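Local coordinates for Mll8193 protein (Mesorhizobium loti, PDB 3FH1) that is of unknown function but adopts the SnoaL-like, NTF2-type fold, whose curved sheet and helices often enclose a small-molecule pocket, at residues Glu21-Phe26 with Ala93-Arg98; Asn27-Leu32 with Ala72-Pro77. All coordinates share one frame; numbering follows the deposited sequence.

Contact 1 (Glu21-Phe26 with Ala93-Arg98); sequences EIMRRF and ATIRWR
Met23, a selenomethionine here, meets the strand at two points: its CG rests on Ala93 CB at 3.8 Å, and its SE lies 4.0 Å from Ile95 CD1. The first torsion (chi1 -59°) puts CG beside the backbone N. A further bend at chi2 folds the chain, bringing SE within 4.2 Å of Ala93 CB and making it a shared neighbour of Ala93 and Ile95.

Phe26, one helical turn on, approaches the same Ile95 methyl from a neighbouring direction. Its CG is anti to the backbone N (chi1 178°), and CD2 and CE2 come to 4.0 and 4.1 Å from Ile95 CD1. That methyl is therefore touched by selenium and ring together. The ring meets it at a slant, and both Met23 and Phe26 cross obliquely to the Ile95 side chain. Behind them the segment axes run 10.3 Å apart at closest, with an angle of 30° between their directions, so the segment 21-26 runs at a shallow angle over 93-98. Met23 also touches Val115 and Phe26 touches Met113, carrying the helix onto strand 106-116. Phe26 packs edge-to-face against Trp70 and lies about 4 Å from a bound unknown ligand.

No hydrogen bond or salt bridge links the segments. The strand backbone instead bonds to its neighbours in the sheet, as Ala93 does to Met113. The cohesion between the segments is thus apolar, resting on shape and burial, and the helix is likely held by the fit of Met23 and Phe26 against the methyl groups of Ala93 and Ile95 rather than by directional bonds.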
# COMPACT_ATOMS: atom_id res chain seq x y z
N GLU A 21 13.50 -8.41 -9.73
CA GLU A 21 14.65 -7.81 -10.40
C GLU A 21 14.35 -6.37 -10.78
O GLU A 21 15.20 -5.48 -10.67
CB GLU A 21 15.01 -8.61 -11.65
CG GLU A 21 16.00 -9.59 -11.43
CD GLU A 21 17.31 -8.93 -11.00
OE1 GLU A 21 17.88 -8.14 -11.80
OE2 GLU A 21 17.68 -9.21 -9.84
N ILE A 22 13.13 -6.13 -11.25
CA ILE A 22 12.71 -4.76 -11.61
C ILE A 22 12.71 -3.88 -10.38
O ILE A 22 13.25 -2.76 -10.41
CB ILE A 22 11.35 -4.78 -12.31
CG1 ILE A 22 11.45 -5.49 -13.67
CG2 ILE A 22 10.82 -3.38 -12.58
CD1 ILE A 22 10.07 -5.80 -14.27
N MSE A 23 12.16 -4.39 -9.28
CA MSE A 23 12.12 -3.60 -8.04
C MSE A 23 13.50 -3.37 -7.46
O MSE A 23 13.74 -2.33 -6.87
CB MSE A 23 11.19 -4.19 -6.99
CG MSE A 23 9.74 -4.33 -7.44
SE MSE A 23 8.94 -2.73 -8.14
CE MSE A 23 8.09 -3.54 -9.80
N ARG A 24 14.43 -4.30 -7.63
CA ARG A 24 15.78 -4.08 -7.15
C ARG A 24 16.40 -2.88 -7.86
O ARG A 24 16.89 -1.95 -7.23
CB ARG A 24 16.62 -5.30 -7.41
CG ARG A 24 18.05 -5.17 -7.00
CD ARG A 24 18.82 -6.46 -7.32
NE ARG A 24 18.95 -6.68 -8.75
CZ ARG A 24 19.76 -5.97 -9.52
NH1 ARG A 24 20.50 -4.99 -9.00
NH2 ARG A 24 19.85 -6.24 -10.80
N ARG A 25 16.35 -2.92 -9.19
CA ARG A 25 16.90 -1.85 -10.00
C ARG A 25 16.16 -0.52 -9.76
O ARG A 25 16.82 0.54 -9.74
CB ARG A 25 16.93 -2.23 -11.49
CG ARG A 25 17.81 -3.43 -11.89
CD ARG A 25 17.48 -3.82 -13.34
NE ARG A 25 18.32 -4.87 -13.94
CZ ARG A 25 19.39 -4.64 -14.71
NH1 ARG A 25 19.79 -3.41 -14.97
NH2 ARG A 25 20.10 -5.67 -15.21
N PHE A 26 14.83 -0.56 -9.58
CA PHE A 26 14.07 0.64 -9.24
C PHE A 26 14.51 1.21 -7.88
O PHE A 26 14.85 2.38 -7.76
CB PHE A 26 12.59 0.30 -9.20
CG PHE A 26 11.73 1.45 -8.81
CD1 PHE A 26 11.38 2.42 -9.73
CD2 PHE A 26 11.22 1.55 -7.53
CE1 PHE A 26 10.56 3.47 -9.38
CE2 PHE A 26 10.42 2.61 -7.15
CZ PHE A 26 10.06 3.57 -8.08
N ALA A 93 4.05 -5.54 -6.79
CA ALA A 93 4.88 -5.45 -5.64
C ALA A 93 4.43 -4.35 -4.76
O ALA A 93 3.76 -3.41 -5.18
CB ALA A 93 6.31 -5.17 -6.05
N THR A 94 4.76 -4.49 -3.49
CA THR A 94 4.61 -3.36 -2.56
C THR A 94 6.00 -3.01 -2.00
O THR A 94 6.82 -3.89 -1.77
CB THR A 94 3.62 -3.64 -1.38
OG1 THR A 94 4.09 -4.75 -0.57
CG2 THR A 94 2.24 -3.89 -1.89
N ILE A 95 6.28 -1.72 -1.87
CA ILE A 95 7.56 -1.28 -1.31
C ILE A 95 7.24 -0.32 -0.21
O ILE A 95 6.71 0.78 -0.47
CB ILE A 95 8.47 -0.54 -2.33
CG1 ILE A 95 8.64 -1.38 -3.62
CG2 ILE A 95 9.77 -0.20 -1.67
CD1 ILE A 95 9.21 -0.54 -4.81
N ARG A 96 7.45 -0.78 1.03
CA ARG A 96 7.32 0.12 2.20
C ARG A 96 8.64 0.80 2.44
O ARG A 96 9.71 0.18 2.38
CB ARG A 96 6.84 -0.61 3.46
CG ARG A 96 5.35 -0.93 3.46
CD ARG A 96 4.99 -1.48 4.83
NE ARG A 96 5.53 -2.79 5.20
CZ ARG A 96 6.37 -3.02 6.23
NH1 ARG A 96 6.93 -2.04 6.89
NH2 ARG A 96 6.67 -4.26 6.58
N TRP A 97 8.57 2.09 2.76
CA TRP A 97 9.71 2.96 2.95
C TRP A 97 9.52 4.03 3.98
O TRP A 97 8.41 4.31 4.43
CB TRP A 97 10.11 3.59 1.59
CG TRP A 97 8.98 4.17 0.80
CD1 TRP A 97 8.43 3.62 -0.32
CD2 TRP A 97 8.33 5.45 0.97
NE1 TRP A 97 7.44 4.41 -0.81
CE2 TRP A 97 7.36 5.55 -0.06
CE3 TRP A 97 8.44 6.50 1.88
CZ2 TRP A 97 6.52 6.66 -0.19
CZ3 TRP A 97 7.59 7.58 1.75
CH2 TRP A 97 6.68 7.66 0.73
N ARG A 98 10.64 4.62 4.40
CA ARG A 98 10.68 5.83 5.20
C ARG A 98 11.47 6.86 4.40
O ARG A 98 12.62 6.59 3.99
CB ARG A 98 11.33 5.59 6.55
CG ARG A 98 11.44 6.89 7.33
CD ARG A 98 12.03 6.71 8.70
NE ARG A 98 11.36 5.74 9.56
CZ ARG A 98 10.40 6.09 10.41
NH1 ARG A 98 10.00 7.36 10.49
NH2 ARG A 98 9.85 5.19 11.20

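Contact 2 (Asn27-Leu32 with Ala72-Pro77); sequences NDVFQL and AIATQP
Phe30, whose ring reaches Ala74 across the contact, gives its backbone N weakly to Asn27 O, an acceptor that also takes Gln31 N at 3.0 Å. These two bonds belong to the last turn of helix 16-31, from which Val29 and Phe30 touch the C-terminal part of helix 63-75.

The backbones come close: the CA atoms of Phe30 and Ala74 are 4.9 Å apart, an approach that the small side chain of Ala74 permits. Ala74 CB touches two neighbours, Val29 CG1 at 3.8 Å and Phe30 CD1 at 3.9 Å. With CG beside the backbone N (chi1 -58°), the Phe30 ring extends to Ile73, whose CG2 lies 4.0 Å from CE1. Both aliphatic groups meet the ring at a slant, whereas Val29 CG1 stands over the centre of one face, 4.1 Å above the plane. An alanine in place of Phe30 would probably open a gap beside Ile73 and leave that Val29 methyl without the ring beneath it.

Phe30 also makes edge-to-face contacts with Phe26 and Trp70, and Ala74 O is hydrogen-bonded to His33 ND1. The ring lies about 4 Å from a bound unknown ligand, probably from the crystallisation liquor. Two helix ends brought together round an aromatic cluster on one side of a curved sheet fit the helical layer of an NTF2-like fold, where such a cluster commonly borders the pocket.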
# COMPACT_ATOMS: atom_id res chain seq x y z
N ASN A 27 14.58 0.36 -6.87
CA ASN A 27 15.00 0.81 -5.55
C ASN A 27 16.42 1.38 -5.56
O ASN A 27 16.73 2.36 -4.85
CB ASN A 27 14.83 -0.33 -4.55
CG ASN A 27 13.39 -0.53 -4.12
OD1 ASN A 27 12.56 0.41 -4.20
ND2 ASN A 27 13.11 -1.72 -3.61
N ASP A 28 17.32 0.77 -6.35
CA ASP A 28 18.70 1.22 -6.43
C ASP A 28 18.79 2.63 -6.97
O ASP A 28 19.67 3.37 -6.59
CB ASP A 28 19.56 0.34 -7.32
CG ASP A 28 20.00 -0.95 -6.66
OD1 ASP A 28 19.85 -1.10 -5.43
OD2 ASP A 28 20.49 -1.83 -7.42
N VAL A 29 17.85 3.04 -7.82
CA VAL A 29 17.88 4.41 -8.33
C VAL A 29 17.88 5.39 -7.16
O VAL A 29 18.62 6.38 -7.15
CB VAL A 29 16.67 4.71 -9.25
CG1 VAL A 29 16.44 6.26 -9.40
CG2 VAL A 29 16.84 3.98 -10.60
N PHE A 30 17.08 5.09 -6.15
CA PHE A 30 16.91 5.99 -5.01
C PHE A 30 18.03 5.84 -4.02
O PHE A 30 18.48 6.83 -3.46
CB PHE A 30 15.51 5.82 -4.40
CG PHE A 30 14.46 6.08 -5.39
CD1 PHE A 30 14.05 7.36 -5.68
CD2 PHE A 30 13.96 5.05 -6.15
CE1 PHE A 30 13.13 7.60 -6.69
CE2 PHE A 30 13.06 5.30 -7.18
CZ PHE A 30 12.65 6.58 -7.41
N GLN A 31 18.44 4.62 -3.78
CA GLN A 31 19.53 4.35 -2.82
C GLN A 31 20.85 4.91 -3.29
O GLN A 31 21.63 5.42 -2.48
CB GLN A 31 19.66 2.86 -2.60
CG GLN A 31 18.42 2.23 -1.95
CD GLN A 31 18.10 2.83 -0.57
OE1 GLN A 31 18.93 2.77 0.35
NE2 GLN A 31 16.94 3.42 -0.44
N LEU A 32 21.11 4.85 -4.61
CA LEU A 32 22.33 5.34 -5.21
C LEU A 32 22.22 6.77 -5.73
O LEU A 32 23.18 7.33 -6.22
CB LEU A 32 22.74 4.42 -6.36
CG LEU A 32 22.97 2.96 -5.95
CD1 LEU A 32 23.30 2.16 -7.20
CD2 LEU A 32 24.06 2.81 -4.91
N ALA A 72 14.02 13.65 -10.15
CA ALA A 72 14.12 14.78 -9.26
C ALA A 72 14.14 14.26 -7.81
O ALA A 72 14.89 14.77 -6.97
CB ALA A 72 12.95 15.74 -9.46
N ILE A 73 13.25 13.33 -7.52
CA ILE A 73 13.14 12.74 -6.17
C ILE A 73 14.47 12.11 -5.79
O ILE A 73 14.96 12.34 -4.69
CB ILE A 73 11.97 11.74 -6.03
CG1 ILE A 73 10.64 12.52 -6.09
CG2 ILE A 73 12.09 10.94 -4.68
CD1 ILE A 73 9.42 11.64 -6.28
N ALA A 74 15.03 11.34 -6.71
CA ALA A 74 16.28 10.59 -6.46
C ALA A 74 17.49 11.45 -6.23
O ALA A 74 18.47 10.99 -5.64
CB ALA A 74 16.59 9.62 -7.62
N THR A 75 17.46 12.65 -6.77
CA THR A 75 18.62 13.52 -6.73
C THR A 75 18.44 14.78 -5.88
O THR A 75 19.32 15.65 -5.89
CB THR A 75 19.07 13.92 -8.17
OG1 THR A 75 18.02 14.65 -8.81
CG2 THR A 75 19.45 12.69 -8.98
N GLN A 76 17.35 14.89 -5.13
CA GLN A 76 17.12 16.08 -4.30
C GLN A 76 18.09 16.08 -3.10
O GLN A 76 18.02 15.17 -2.27
CB GLN A 76 15.67 16.11 -3.80
CG GLN A 76 15.27 17.35 -3.00
CD GLN A 76 15.38 18.64 -3.80
OE1 GLN A 76 15.33 18.64 -5.03
NE2 GLN A 76 15.52 19.76 -3.10
N PRO A 77 18.98 17.09 -3.01
CA PRO A 77 19.93 17.13 -1.89
C PRO A 77 19.28 17.03 -0.51
O PRO A 77 18.17 17.56 -0.26
CB PRO A 77 20.64 18.50 -2.05
CG PRO A 77 20.45 18.85 -3.47
CD PRO A 77 19.14 18.24 -3.91

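Overall arrangement
Both contacts use helix 16-31, contact 1 through its middle and contact 2 through its last turn. Contact 1 is the more central, its centre 6 Å from that of the chain against 10 Å, and all its touching residues are buried; contact 2 includes the partly exposed Ile73. The first packs helix on sheet, the second helix on helix, and neither has a hydrogen bond between its segments. Met23 and Phe26 meet aliphatic groups of the strand, whereas in contact 2 the small Ala74, met by Val29 and the Phe30 ring, allows the close helix approach. The two adjoin where Ile95 CD1 packs 3.5 Å from Asn27 OD1, and the Phe26-Phe30 edge-to-face pair links them along the helix.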